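Local atomic coordinates of positive phenol-degradative gene regulator (PDB entry 5FRY), a protein that senses phenolic compounds through this N-terminal domain and, as a transcription activator of the enhancer-binding ATPase family, probably switches on phenol-degradation genes in response. Residues E174-G179 and H184-G189; G106-T111 and W152-Y157; G122-E127 and K168-R173; A49-L54 and D137-M142. All coordinates share one frame; numbering follows the deposited sequence.

Contact 1. Residues E174-G179 and H184-G189. With ZN (zinc ion), chain C.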
loop_
_atom_site.group_PDB
_atom_site.type_symbol
_atom_site.label_atom_id
_atom_site.label_comp_id
_atom_site.label_asym_id
_atom_site.label_seq_id
_atom_site.Cartn_x
_atom_site.Cartn_y
_atom_site.Cartn_z
ATOM N N GLU A 174 -18.493 11.413 -0.807
ATOM C CA GLU A 174 -18.925 10.793 0.434
ATOM C C GLU A 174 -20.021 11.614 1.072
ATOM O O GLU A 174 -19.781 12.757 1.441
ATOM C CB GLU A 174 -17.755 10.659 1.406
ATOM C CG GLU A 174 -16.856 9.477 1.150
ATOM C CD GLU A 174 -15.988 9.176 2.348
ATOM O OE1 GLU A 174 -14.949 9.835 2.498
ATOM O OE2 GLU A 174 -16.344 8.300 3.158
ATOM N N LEU A 175 -21.209 11.041 1.219
ATOM C CA LEU A 175 -22.321 11.770 1.850
ATOM C C LEU A 175 -22.218 11.710 3.380
ATOM O O LEU A 175 -22.634 12.635 4.088
ATOM C CB LEU A 175 -23.664 11.210 1.392
ATOM C CG LEU A 175 -23.919 11.256 -0.126
ATOM C CD1 LEU A 175 -25.397 11.038 -0.434
ATOM C CD2 LEU A 175 -23.406 12.534 -0.755
ATOM N N GLU A 176 -21.681 10.600 3.872
ATOM C CA GLU A 176 -21.428 10.389 5.294
ATOM C C GLU A 176 -20.134 9.593 5.429
ATOM O O GLU A 176 -19.738 8.891 4.489
ATOM C CB GLU A 176 -22.598 9.652 5.949
ATOM C CG GLU A 176 -23.957 10.277 5.632
ATOM C CD GLU A 176 -25.132 9.352 5.914
ATOM O OE1 GLU A 176 -24.941 8.323 6.598
ATOM O OE2 GLU A 176 -26.250 9.658 5.442
ATOM N N CYS A 177 -19.469 9.702 6.575
ATOM C CA CYS A 177 -18.170 9.062 6.744
ATOM C C CYS A 177 -17.797 8.861 8.205
ATOM O O CYS A 177 -18.039 9.734 9.037
ATOM C CB CYS A 177 -17.091 9.891 6.057
ATOM S SG CYS A 177 -15.448 9.244 6.338
ATOM N N VAL A 178 -17.183 7.717 8.501
ATOM C CA VAL A 178 -16.758 7.391 9.860
ATOM C C VAL A 178 -15.740 8.379 10.398
ATOM O O VAL A 178 -15.768 8.743 11.575
ATOM C CB VAL A 178 -16.143 5.994 9.927
ATOM C CG1 VAL A 178 -17.213 4.943 9.663
ATOM C CG2 VAL A 178 -14.992 5.876 8.922
ATOM N N GLY A 179 -14.830 8.796 9.535
ATOM C CA GLY A 179 -13.790 9.728 9.915
ATOM C C GLY A 179 -14.350 11.003 10.511
ATOM O O GLY A 179 -13.653 11.702 11.238
ATOM N N HIS A 184 -20.508 4.999 9.840
ATOM C CA HIS A 184 -20.190 4.377 8.566
ATOM C C HIS A 184 -19.978 5.442 7.518
ATOM O O HIS A 184 -20.204 6.633 7.763
ATOM C CB HIS A 184 -21.313 3.435 8.126
ATOM C CG HIS A 184 -22.599 4.139 7.825
ATOM N ND1 HIS A 184 -23.706 4.049 8.645
ATOM C CD2 HIS A 184 -22.954 4.962 6.810
ATOM C CE1 HIS A 184 -24.683 4.779 8.144
ATOM N NE2 HIS A 184 -24.253 5.352 7.033
ATOM N N CYS A 185 -19.576 5.002 6.330
ATOM C CA CYS A 185 -19.438 5.895 5.202
ATOM C C CYS A 185 -20.550 5.593 4.209
ATOM O O CYS A 185 -20.968 4.441 4.087
ATOM C CB CYS A 185 -18.056 5.738 4.539
ATOM S SG CYS A 185 -16.617 6.017 5.622
ATOM N N ARG A 186 -21.038 6.625 3.524
ATOM C CA ARG A 186 -21.985 6.459 2.429
ATOM C C ARG A 186 -21.645 7.386 1.274
ATOM O O ARG A 186 -21.276 8.546 1.472
ATOM C CB ARG A 186 -23.418 6.730 2.888
ATOM C CG ARG A 186 -24.401 6.850 1.755
ATOM C CD ARG A 186 -25.805 7.057 2.282
ATOM N NE ARG A 186 -26.119 6.049 3.285
ATOM C CZ ARG A 186 -27.310 5.899 3.851
ATOM N NH1 ARG A 186 -28.314 6.698 3.507
ATOM N NH2 ARG A 186 -27.492 4.946 4.759
ATOM N N ILE A 187 -21.811 6.887 0.057
ATOM C CA ILE A 187 -21.303 7.612 -1.095
ATOM C C ILE A 187 -22.302 7.675 -2.250
ATOM O O ILE A 187 -23.167 6.799 -2.408
ATOM C CB ILE A 187 -19.983 6.982 -1.615
ATOM C CG1 ILE A 187 -20.223 5.538 -2.052
ATOM C CG2 ILE A 187 -18.890 7.050 -0.551
ATOM C CD1 ILE A 187 -19.049 4.910 -2.771
ATOM N N LEU A 188 -22.161 8.725 -3.051
ATOM C CA LEU A 188 -22.959 8.911 -4.261
ATOM C C LEU A 188 -22.098 9.073 -5.498
ATOM O O LEU A 188 -21.204 9.931 -5.529
ATOM C CB LEU A 188 -23.868 10.137 -4.127
ATOM C CG LEU A 188 -24.620 10.524 -5.397
ATOM C CD1 LEU A 188 -25.526 9.371 -5.800
ATOM C CD2 LEU A 188 -25.392 11.833 -5.214
ATOM N N GLY A 189 -22.392 8.282 -6.531
ATOM C CA GLY A 189 -21.711 8.404 -7.813
ATOM C C GLY A 189 -22.636 8.661 -8.987
ATOM O O GLY A 189 -23.623 7.929 -9.179
HETATM ZN ZN ZN C . -15.322 7.683 4.817
#
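Glu174, Cys177 and Cys185 converge on one zinc ion from the two arms of a beta hairpin. The carboxylate of Glu174 binds through one oxygen, OE2 lying 2.0 Å from the zinc while OE1 stands 3.2 Å away. Cys177 projects SG anti to its backbone N (chi1 175°), which carries the sulfur to the metal although its CB heads away from the opposite strand. Cys185 SG completes the hairpin's share at 2.3 Å from the zinc, and it also accepts a nearly straight bond from Val178 N (3.4 Å, 164° at the hydrogen). Nearer the backbone, Glu174 CG rests on Ile187 CG2. On the other face, Glu176 and Arg186 run alongside each other; OE2 sits over a face of the guanidinium, an attraction of charge with no N-H pointing at it, while OE1 takes a weak bond from His184 NE2. In the backbone, Arg186 O receives both Leu175 N and Glu176 N, a classic beta bulge that shifts the register by one residue. Cys151 supplies the fourth ligand. Three thiolate sulfurs and one carboxylate oxygen would leave the site net negative, and the N-H donated to Cys185 SG would probably temper that charge on the sulfur.

Contact 2. Residues G106-T111 and W152-Y157. With ERH (3,4-dimethylphenol), chain D.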
loop_
_atom_site.group_PDB
_atom_site.type_symbol
_atom_site.label_atom_id
_atom_site.label_comp_id
_atom_site.label_asym_id
_atom_site.label_seq_id
_atom_site.Cartn_x
_atom_site.Cartn_y
_atom_site.Cartn_z
ATOM N N GLY A 106 -9.112 -5.537 1.041
ATOM C CA GLY A 106 -9.138 -5.179 2.457
ATOM C C GLY A 106 -9.245 -3.685 2.711
ATOM O O GLY A 106 -8.826 -3.182 3.745
ATOM N N VAL A 107 -9.808 -2.961 1.757
ATOM C CA VAL A 107 -9.929 -1.514 1.872
ATOM C C VAL A 107 -11.173 -1.098 2.655
ATOM O O VAL A 107 -11.129 -0.211 3.527
ATOM C CB VAL A 107 -9.978 -0.864 0.464
ATOM C CG1 VAL A 107 -10.472 0.552 0.544
ATOM C CG2 VAL A 107 -8.578 -0.925 -0.214
ATOM N N VAL A 108 -12.279 -1.738 2.317
ATOM C CA VAL A 108 -13.582 -1.439 2.898
ATOM C C VAL A 108 -14.508 -2.596 2.617
ATOM O O VAL A 108 -14.288 -3.383 1.694
ATOM C CB VAL A 108 -14.218 -0.140 2.333
ATOM C CG1 VAL A 108 -15.700 0.002 2.753
ATOM C CG2 VAL A 108 -13.474 1.060 2.817
ATOM N N ARG A 109 -15.537 -2.690 3.443
ATOM C CA ARG A 109 -16.654 -3.575 3.217
ATOM C C ARG A 109 -17.771 -2.800 2.521
ATOM O O ARG A 109 -18.378 -1.888 3.091
ATOM C CB ARG A 109 -17.144 -4.153 4.536
ATOM C CG ARG A 109 -18.524 -4.718 4.454
ATOM C CD ARG A 109 -18.533 -6.042 3.721
ATOM N NE ARG A 109 -19.855 -6.663 3.772
ATOM C CZ ARG A 109 -20.503 -6.939 4.895
ATOM N NH1 ARG A 109 -19.959 -6.642 6.072
ATOM N NH2 ARG A 109 -21.699 -7.510 4.846
ATOM N N VAL A 110 -18.025 -3.169 1.282
ATOM C CA VAL A 110 -18.895 -2.377 0.425
ATOM C C VAL A 110 -20.256 -3.022 0.306
ATOM O O VAL A 110 -20.361 -4.238 0.134
ATOM C CB VAL A 110 -18.282 -2.197 -0.969
ATOM C CG1 VAL A 110 -18.975 -1.054 -1.702
ATOM C CG2 VAL A 110 -16.805 -1.919 -0.863
ATOM N N THR A 111 -21.303 -2.214 0.441
ATOM C CA THR A 111 -22.655 -2.680 0.167
ATOM C C THR A 111 -23.330 -1.710 -0.779
ATOM O O THR A 111 -23.569 -0.556 -0.421
ATOM C CB THR A 111 -23.496 -2.828 1.454
ATOM O OG1 THR A 111 -22.894 -3.812 2.299
ATOM C CG2 THR A 111 -24.929 -3.250 1.121
ATOM N N TRP A 152 -10.406 9.488 1.017
ATOM C CA TRP A 152 -9.925 10.006 -0.253
ATOM C C TRP A 152 -9.535 8.973 -1.325
ATOM O O TRP A 152 -10.010 9.063 -2.471
ATOM C CB TRP A 152 -8.719 10.924 0.003
ATOM C CG TRP A 152 -8.999 11.996 1.022
ATOM C CD1 TRP A 152 -10.216 12.550 1.322
ATOM C CD2 TRP A 152 -8.045 12.626 1.890
ATOM N NE1 TRP A 152 -10.073 13.496 2.311
ATOM C CE2 TRP A 152 -8.753 13.558 2.679
ATOM C CE3 TRP A 152 -6.665 12.494 2.075
ATOM C CZ2 TRP A 152 -8.120 14.352 3.638
ATOM C CZ3 TRP A 152 -6.041 13.285 3.029
ATOM C CH2 TRP A 152 -6.767 14.202 3.794
ATOM N N MET A 153 -8.650 8.039 -0.973
ATOM C CA MET A 153 -8.242 6.959 -1.872
ATOM C C MET A 153 -9.396 6.030 -2.158
ATOM O O MET A 153 -9.464 5.474 -3.260
ATOM C CB MET A 153 -7.079 6.151 -1.285
ATOM C CG MET A 153 -6.316 5.263 -2.267
ATOM S SD MET A 153 -5.099 4.261 -1.345
ATOM C CE MET A 153 -4.869 5.284 0.064
ATOM N N GLN A 154 -10.281 5.822 -1.178
ATOM C CA GLN A 154 -11.434 4.965 -1.411
ATOM C C GLN A 154 -12.343 5.595 -2.443
ATOM O O GLN A 154 -12.871 4.901 -3.308
ATOM C CB GLN A 154 -12.209 4.712 -0.134
ATOM C CG GLN A 154 -11.470 3.731 0.779
ATOM C CD GLN A 154 -12.099 3.611 2.129
ATOM O OE1 GLN A 154 -11.439 3.202 3.085
ATOM N NE2 GLN A 154 -13.395 3.933 2.223
ATOM N N ILE A 155 -12.531 6.905 -2.332
ATOM C CA ILE A 155 -13.346 7.657 -3.312
ATOM C C ILE A 155 -12.721 7.689 -4.706
ATOM O O ILE A 155 -13.398 7.440 -5.706
ATOM C CB ILE A 155 -13.575 9.114 -2.850
ATOM C CG1 ILE A 155 -14.632 9.154 -1.748
ATOM C CG2 ILE A 155 -13.963 9.993 -4.036
ATOM C CD1 ILE A 155 -16.001 8.711 -2.213
ATOM N N GLY A 156 -11.426 8.009 -4.771
ATOM C CA GLY A 156 -10.703 8.003 -6.029
ATOM C C GLY A 156 -10.899 6.691 -6.765
ATOM O O GLY A 156 -11.095 6.649 -7.997
ATOM N N TYR A 157 -10.873 5.621 -5.993
ATOM C CA TYR A 157 -11.011 4.273 -6.515
ATOM C C TYR A 157 -12.379 4.080 -7.162
ATOM O O TYR A 157 -12.459 3.592 -8.309
ATOM C CB TYR A 157 -10.769 3.254 -5.409
ATOM C CG TYR A 157 -10.925 1.823 -5.871
ATOM C CD1 TYR A 157 -12.196 1.295 -6.150
ATOM C CD2 TYR A 157 -9.810 1.012 -6.072
ATOM C CE1 TYR A 157 -12.351 0.002 -6.592
ATOM C CE2 TYR A 157 -9.956 -0.295 -6.503
ATOM C CZ TYR A 157 -11.233 -0.793 -6.749
ATOM O OH TYR A 157 -11.412 -2.095 -7.165
HETATM O O01 ERH D . -15.485 0.877 -3.196
HETATM C C02 ERH D . -18.514 1.652 -5.318
HETATM C C03 ERH D . -16.544 1.266 -6.770
HETATM C C04 ERH D . -18.007 1.589 -6.564
HETATM C C05 ERH D . -17.620 1.400 -4.123
HETATM C C06 ERH D . -15.746 1.041 -5.707
HETATM C C07 ERH D . -16.317 1.112 -4.307
HETATM C C08 ERH D . -19.978 1.975 -5.111
HETATM C C09 ERH D . -15.974 1.196 -8.171
#
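Val107 and Val108 press their methyl groups against the chain and amide of Gln154, packing that makes up the contact between 106-111 and 152-157. Val107 CG1 meets the aliphatic part of the glutamine, 3.3 Å from Gln154 CG, the two running in opposite senses. Val108 comes in at about a right angle, bringing CG2 against the terminal amide; the modelled separation there is too short to be trusted in detail. The extended chain beyond CG (chi2 172°) carries the amide on to Val108.

Polar groups play a different part. Gln154 OE1 finds its hydrogen bond elsewhere, and the backbone N atoms of Met153 and Gln154 are held by the carboxylate of Glu135.

Ligand contacts form a third group. Val110 CG1 lies 3.7 Å from C05 of the bound dimethylphenol, and Tyr157 CD1 lies 3.6 Å from its C06, with C06 near the plane of the tyrosine ring, at its edge. Tyr157 is itself placed by a stack with His102 and a hydrogen bond from its hydroxyl to Asp78.

Gly106 ends helix 97-104 in a Schellman motif, and the chain then passes Gln154 before entering strand 109-118. Helix 152-166 thus packs against this helix-to-strand connection, with Trp130 of strand 123-131 also touching Val108 and Gln154, and Ile40 of the second subunit packing on Val107.

Contact 3. Residues G122-E127 and K168-R173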
loop_
_atom_site.group_PDB
_atom_site.type_symbol
_atom_site.label_atom_id
_atom_site.label_comp_id
_atom_site.label_asym_id
_atom_site.label_seq_id
_atom_site.Cartn_x
_atom_site.Cartn_y
_atom_site.Cartn_z
ATOM N N GLY A 122 -24.923 5.555 -21.249
ATOM C CA GLY A 122 -24.227 6.618 -20.552
ATOM C C GLY A 122 -24.921 7.017 -19.275
ATOM O O GLY A 122 -24.669 8.090 -18.738
ATOM N N VAL A 123 -25.798 6.145 -18.790
ATOM C CA VAL A 123 -26.543 6.393 -17.563
ATOM C C VAL A 123 -25.869 5.756 -16.356
ATOM O O VAL A 123 -25.552 4.573 -16.378
ATOM C CB VAL A 123 -27.964 5.829 -17.619
ATOM C CG1 VAL A 123 -28.771 6.362 -16.449
ATOM C CG2 VAL A 123 -28.622 6.176 -18.913
ATOM N N TYR A 124 -25.688 6.525 -15.293
ATOM C CA TYR A 124 -25.221 5.903 -14.049
ATOM C C TYR A 124 -25.688 6.674 -12.845
ATOM O O TYR A 124 -25.447 7.881 -12.724
ATOM C CB TYR A 124 -23.690 5.777 -13.999
ATOM C CG TYR A 124 -23.247 5.041 -12.742
ATOM C CD1 TYR A 124 -23.268 3.649 -12.687
ATOM C CD2 TYR A 124 -22.854 5.737 -11.605
ATOM C CE1 TYR A 124 -22.899 2.965 -11.549
ATOM C CE2 TYR A 124 -22.473 5.053 -10.448
ATOM C CZ TYR A 124 -22.495 3.669 -10.432
ATOM O OH TYR A 124 -22.126 2.977 -9.299
ATOM N N HIS A 125 -26.371 5.981 -11.956
ATOM C CA HIS A 125 -26.679 6.554 -10.660
ATOM C C HIS A 125 -26.447 5.494 -9.606
ATOM O O HIS A 125 -27.072 4.429 -9.635
ATOM C CB HIS A 125 -28.112 7.078 -10.612
ATOM C CG HIS A 125 -28.387 7.942 -9.417
ATOM N ND1 HIS A 125 -28.256 9.315 -9.453
ATOM C CD2 HIS A 125 -28.768 7.627 -8.166
ATOM C CE1 HIS A 125 -28.562 9.809 -8.266
ATOM N NE2 HIS A 125 -28.878 8.814 -7.464
ATOM N N GLY A 126 -25.530 5.773 -8.689
ATOM C CA GLY A 126 -25.120 4.764 -7.734
ATOM C C GLY A 126 -24.890 5.250 -6.324
ATOM O O GLY A 126 -24.321 6.333 -6.104
ATOM N N GLU A 127 -25.338 4.437 -5.370
ATOM C CA GLU A 127 -25.291 4.759 -3.954
ATOM C C GLU A 127 -24.795 3.539 -3.189
ATOM O O GLU A 127 -25.214 2.402 -3.439
ATOM C CB GLU A 127 -26.678 5.198 -3.456
ATOM C CG GLU A 127 -27.176 6.513 -4.025
ATOM C CD GLU A 127 -28.583 6.854 -3.549
ATOM O OE1 GLU A 127 -29.231 5.971 -2.932
ATOM O OE2 GLU A 127 -29.036 8.000 -3.791
ATOM N N LYS A 168 -16.683 7.143 -19.393
ATOM C CA LYS A 168 -17.316 8.394 -19.096
ATOM C C LYS A 168 -16.920 8.812 -17.675
ATOM O O LYS A 168 -16.796 8.003 -16.823
ATOM C CB LYS A 168 -18.804 8.119 -19.206
ATOM C CG LYS A 168 -19.767 9.239 -19.277
ATOM C CD LYS A 168 -20.327 9.308 -20.649
ATOM C CE LYS A 168 -21.675 9.940 -20.724
ATOM N NZ LYS A 168 -22.294 9.544 -22.010
ATOM N N THR A 169 -16.657 10.080 -17.441
ATOM C CA THR A 169 -16.206 10.541 -16.121
ATOM C C THR A 169 -17.341 10.469 -15.133
ATOM O O THR A 169 -18.257 11.215 -15.270
ATOM C CB THR A 169 -15.659 11.966 -16.219
ATOM O OG1 THR A 169 -14.429 11.907 -16.871
ATOM C CG2 THR A 169 -15.452 12.584 -14.879
ATOM N N ILE A 170 -17.267 9.574 -14.151
ATOM C CA ILE A 170 -18.317 9.435 -13.156
ATOM C C ILE A 170 -17.691 9.721 -11.801
ATOM O O ILE A 170 -16.914 8.906 -11.325
ATOM C CB ILE A 170 -18.943 8.019 -13.154
ATOM C CG1 ILE A 170 -19.493 7.640 -14.534
ATOM C CG2 ILE A 170 -20.065 7.941 -12.139
ATOM C CD1 ILE A 170 -20.863 8.220 -14.835
ATOM N N LEU A 171 -18.016 10.868 -11.192
ATOM C CA LEU A 171 -17.444 11.246 -9.898
ATOM C C LEU A 171 -18.266 10.747 -8.711
ATOM O O LEU A 171 -19.491 10.615 -8.794
ATOM C CB LEU A 171 -17.292 12.770 -9.805
ATOM C CG LEU A 171 -16.585 13.469 -10.973
ATOM C CD1 LEU A 171 -16.756 14.975 -10.866
ATOM C CD2 LEU A 171 -15.114 13.132 -11.017
ATOM N N TYR A 172 -17.575 10.477 -7.601
ATOM C CA TYR A 172 -18.226 10.106 -6.352
ATOM C C TYR A 172 -17.962 11.121 -5.259
ATOM O O TYR A 172 -16.906 11.762 -5.211
ATOM C CB TYR A 172 -17.754 8.736 -5.865
ATOM C CG TYR A 172 -18.274 7.567 -6.652
ATOM C CD1 TYR A 172 -17.758 7.264 -7.907
ATOM C CD2 TYR A 172 -19.243 6.736 -6.128
ATOM C CE1 TYR A 172 -18.218 6.176 -8.622
ATOM C CE2 TYR A 172 -19.700 5.657 -6.829
ATOM C CZ TYR A 172 -19.180 5.374 -8.076
ATOM O OH TYR A 172 -19.654 4.282 -8.773
ATOM N N ARG A 173 -18.916 11.249 -4.353
ATOM C CA ARG A 173 -18.674 12.008 -3.144
ATOM C C ARG A 173 -19.158 11.219 -1.940
ATOM O O ARG A 173 -20.098 10.421 -2.032
ATOM C CB ARG A 173 -19.359 13.374 -3.225
ATOM C CG ARG A 173 -18.535 14.488 -2.605
ATOM C CD ARG A 173 -19.169 15.847 -2.840
ATOM N NE ARG A 173 -18.783 16.403 -4.128
ATOM C CZ ARG A 173 -19.431 17.393 -4.730
ATOM N NH1 ARG A 173 -20.507 17.929 -4.162
ATOM N NH2 ARG A 173 -19.012 17.836 -5.907
#
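Tyr124 spans the gap to strand 170-176, meeting Ile170 with its near end and Tyr172 with its far end. Its CB lies 3.8 Å from Ile170 CD1. CG stands anti to the backbone N (chi1 -176°), sending the ring toward 168-173. Along the ring, CD2 comes to 3.6 Å from Ile170 CG2, the methyl approaching obliquely, and CE2 lies 4.1 Å from Tyr172 CZ. The strands themselves are not paired: Tyr124 CA and Ile170 CA are 7.8 Å apart, and even the closest pair, Gly122 CA and Lys168 CA, is 7.3 Å apart. In the four-stranded antiparallel sheet strand 185-191 runs between 123-131 and 170-176, so these side chains reach over it on the face covered by helix 152-166, where Thr162 touches both Tyr124 and Ile170. At the tip, Tyr124 OH makes a hydrogen bond with Tyr172 OH at 2.8 Å, either hydroxyl being a possible donor. The two tyrosines cross at about a right angle; Tyr124 OH lies near the plane of the Tyr172 ring, at its edge. Tyr172 OH has its stronger partner in Thr162 OG1, which gives this hydroxyl two polar partners, and the Tyr172 side chain lines the dimethylphenol pocket.

Contact 4. Residues A49-L54 and D137-M142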
loop_
_atom_site.group_PDB
_atom_site.type_symbol
_atom_site.label_atom_id
_atom_site.label_comp_id
_atom_site.label_asym_id
_atom_site.label_seq_id
_atom_site.Cartn_x
_atom_site.Cartn_y
_atom_site.Cartn_z
ATOM N N ALA A 49 1.072 6.940 8.432
ATOM C CA ALA A 49 2.291 7.714 8.692
ATOM C C ALA A 49 2.600 8.654 7.526
ATOM O O ALA A 49 2.784 9.862 7.718
ATOM C CB ALA A 49 3.470 6.787 8.953
ATOM N N LEU A 50 2.641 8.112 6.310
ATOM C CA LEU A 50 2.896 8.945 5.140
ATOM C C LEU A 50 1.814 10.009 4.953
ATOM O O LEU A 50 2.112 11.112 4.529
ATOM C CB LEU A 50 2.996 8.101 3.869
ATOM C CG LEU A 50 3.051 8.887 2.561
ATOM C CD1 LEU A 50 4.370 9.643 2.384
ATOM C CD2 LEU A 50 2.791 7.963 1.370
ATOM N N ARG A 51 0.570 9.669 5.273
ATOM C CA ARG A 51 -0.540 10.618 5.149
ATOM C C ARG A 51 -0.349 11.818 6.061
ATOM O O ARG A 51 -0.610 12.958 5.678
ATOM C CB ARG A 51 -1.878 9.965 5.485
ATOM C CG ARG A 51 -3.003 10.996 5.559
ATOM C CD ARG A 51 -4.316 10.399 5.985
ATOM N NE ARG A 51 -4.878 9.604 4.909
ATOM C CZ ARG A 51 -6.102 9.741 4.424
ATOM N NH1 ARG A 51 -6.947 10.652 4.914
ATOM N NH2 ARG A 51 -6.483 8.945 3.439
ATOM N N LYS A 52 0.086 11.531 7.283
ATOM C CA LYS A 52 0.364 12.554 8.273
ATOM C C LYS A 52 1.458 13.512 7.823
ATOM O O LYS A 52 1.313 14.729 7.938
ATOM C CB LYS A 52 0.760 11.907 9.590
ATOM C CG LYS A 52 1.123 12.924 10.643
ATOM C CD LYS A 52 0.447 12.602 11.951
ATOM C CE LYS A 52 0.839 13.600 13.021
ATOM N NZ LYS A 52 0.774 12.959 14.370
ATOM N N GLU A 53 2.556 12.964 7.309
ATOM C CA GLU A 53 3.642 13.790 6.795
ATOM C C GLU A 53 3.224 14.613 5.581
ATOM O O GLU A 53 3.641 15.763 5.441
ATOM C CB GLU A 53 4.856 12.925 6.438
ATOM C CG GLU A 53 5.535 12.278 7.644
ATOM C CD GLU A 53 7.001 11.984 7.393
ATOM O OE1 GLU A 53 7.715 12.889 6.905
ATOM O OE2 GLU A 53 7.447 10.847 7.672
ATOM N N LEU A 54 2.411 14.036 4.699
ATOM C CA LEU A 54 1.965 14.770 3.522
ATOM C C LEU A 54 1.017 15.909 3.888
ATOM O O LEU A 54 1.058 16.967 3.266
ATOM C CB LEU A 54 1.294 13.836 2.510
ATOM C CG LEU A 54 2.243 12.909 1.759
ATOM C CD1 LEU A 54 1.491 12.170 0.686
ATOM C CD2 LEU A 54 3.425 13.668 1.162
ATOM N N ASP A 137 -10.769 4.999 9.406
ATOM C CA ASP A 137 -10.116 4.449 10.595
ATOM C C ASP A 137 -8.722 5.028 10.826
ATOM O O ASP A 137 -8.396 5.417 11.942
ATOM C CB ASP A 137 -10.005 2.925 10.487
ATOM C CG ASP A 137 -11.255 2.211 10.943
ATOM O OD1 ASP A 137 -12.340 2.829 10.921
ATOM O OD2 ASP A 137 -11.159 1.023 11.318
ATOM N N VAL A 138 -7.895 5.070 9.778
ATOM C CA VAL A 138 -6.510 5.513 9.927
ATOM C C VAL A 138 -6.427 7.014 10.135
ATOM O O VAL A 138 -5.638 7.489 10.957
ATOM C CB VAL A 138 -5.630 5.139 8.714
ATOM C CG1 VAL A 138 -4.180 5.533 8.997
ATOM C CG2 VAL A 138 -5.723 3.653 8.421
ATOM N N HIS A 139 -7.234 7.762 9.390
ATOM C CA HIS A 139 -7.280 9.201 9.577
ATOM C C HIS A 139 -7.600 9.543 11.025
ATOM O O HIS A 139 -6.961 10.408 11.627
ATOM C CB HIS A 139 -8.327 9.851 8.683
ATOM C CG HIS A 139 -8.335 11.341 8.782
ATOM N ND1 HIS A 139 -7.506 12.134 8.021
ATOM C CD2 HIS A 139 -9.028 12.180 9.585
ATOM C CE1 HIS A 139 -7.712 13.403 8.326
ATOM N NE2 HIS A 139 -8.626 13.457 9.278
ATOM N N ARG A 140 -8.617 8.872 11.559
ATOM C CA ARG A 140 -9.116 9.168 12.895
ATOM C C ARG A 140 -8.026 8.969 13.937
ATOM O O ARG A 140 -7.977 9.674 14.950
ATOM C CB ARG A 140 -10.324 8.290 13.229
ATOM C CG ARG A 140 -11.611 9.070 13.447
ATOM C CD ARG A 140 -12.625 8.246 14.213
ATOM N NE ARG A 140 -12.083 7.815 15.499
ATOM C CZ ARG A 140 -12.186 8.516 16.627
ATOM N NH1 ARG A 140 -12.813 9.685 16.629
ATOM N NH2 ARG A 140 -11.664 8.047 17.752
ATOM N N GLN A 141 -7.151 8.003 13.679
ATOM C CA GLN A 141 -6.064 7.702 14.597
ATOM C C GLN A 141 -4.868 8.629 14.396
ATOM O O GLN A 141 -4.071 8.819 15.309
ATOM C CB GLN A 141 -5.642 6.246 14.446
ATOM C CG GLN A 141 -6.721 5.271 14.896
ATOM C CD GLN A 141 -6.224 3.840 14.968
ATOM O OE1 GLN A 141 -5.575 3.348 14.041
ATOM N NE2 GLN A 141 -6.524 3.162 16.077
ATOM N N MET A 142 -4.758 9.233 13.217
ATOM C CA MET A 142 -3.654 10.148 12.940
ATOM C C MET A 142 -3.975 11.617 13.243
ATOM O O MET A 142 -3.070 12.389 13.573
ATOM C CB MET A 142 -3.205 10.029 11.480
ATOM C CG MET A 142 -2.694 8.650 11.063
ATOM S SD MET A 142 -1.349 8.005 12.079
ATOM C CE MET A 142 -0.004 9.134 11.696
#
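Met142 lays its terminal methyl across the aliphatic chain of Lys52, CE sitting 3.5 Å from Lys52 CD and 3.6 Å from Lys52 CB. The methionine is folded, bent at chi2 and again at chi3, which keeps CE close to the opposing helix. Met142 CE also lies 4.0 Å from Ala49 CA. These are the contacts of the more open side of the interface.

The buried side belongs to Arg51 and His139. Arg51 NH1 points toward His139 ND1 at 3.5 Å, a weak bond with an angle of 140° at the hydrogen. ND1 lies at the guanidinium edge, near its plane, while the guanidinium and imidazole planes stand 75° apart. The stronger hold on Arg51 comes from Glu135, which forms a salt bridge with NH2, and from the aromatic rings of Trp152 and Phe67, both in cation-pi contact with it.

The axes of 49-54 and 137-142 come to 10.1 Å at a signed crossing angle of -58°. Helix 44-58 also meets the second subunit, where Glu53 pairs with its Arg69.

A buried arginine with a carboxylate and two aromatic faces nearby is probably compensated in charge mainly by Glu135; if the weak donation to His139 ND1 is real, ND1 would be the acceptor, and the nearby arginine charge would probably disfavour a doubly protonated ring.

How the contacts relate
Contacts 1 and 3 share strand 170-176 and touch through backbone pairing, with Gly189 N 2.8 Å from Gly126 O and Leu188 N 2.9 Å from Arg173 O. Contact 2 packs helix 152-166 on the same sheet: Ile155 CD1 lies 3.6 Å from Glu174 CG and 3.7 Å from Ile187 CG2 of contact 1. The phenol pocket draws on Ile187 from contact 1, Val110 and Tyr157 from contact 2, and the Tyr172 side chain of contact 3, about 11 Å from the zinc. Contact 4 lies farther out, its centre about 28 Å from that of contact 3, yet Arg51 NH1 reaches 3.4 Å from Trp152 CZ3 of contact 2.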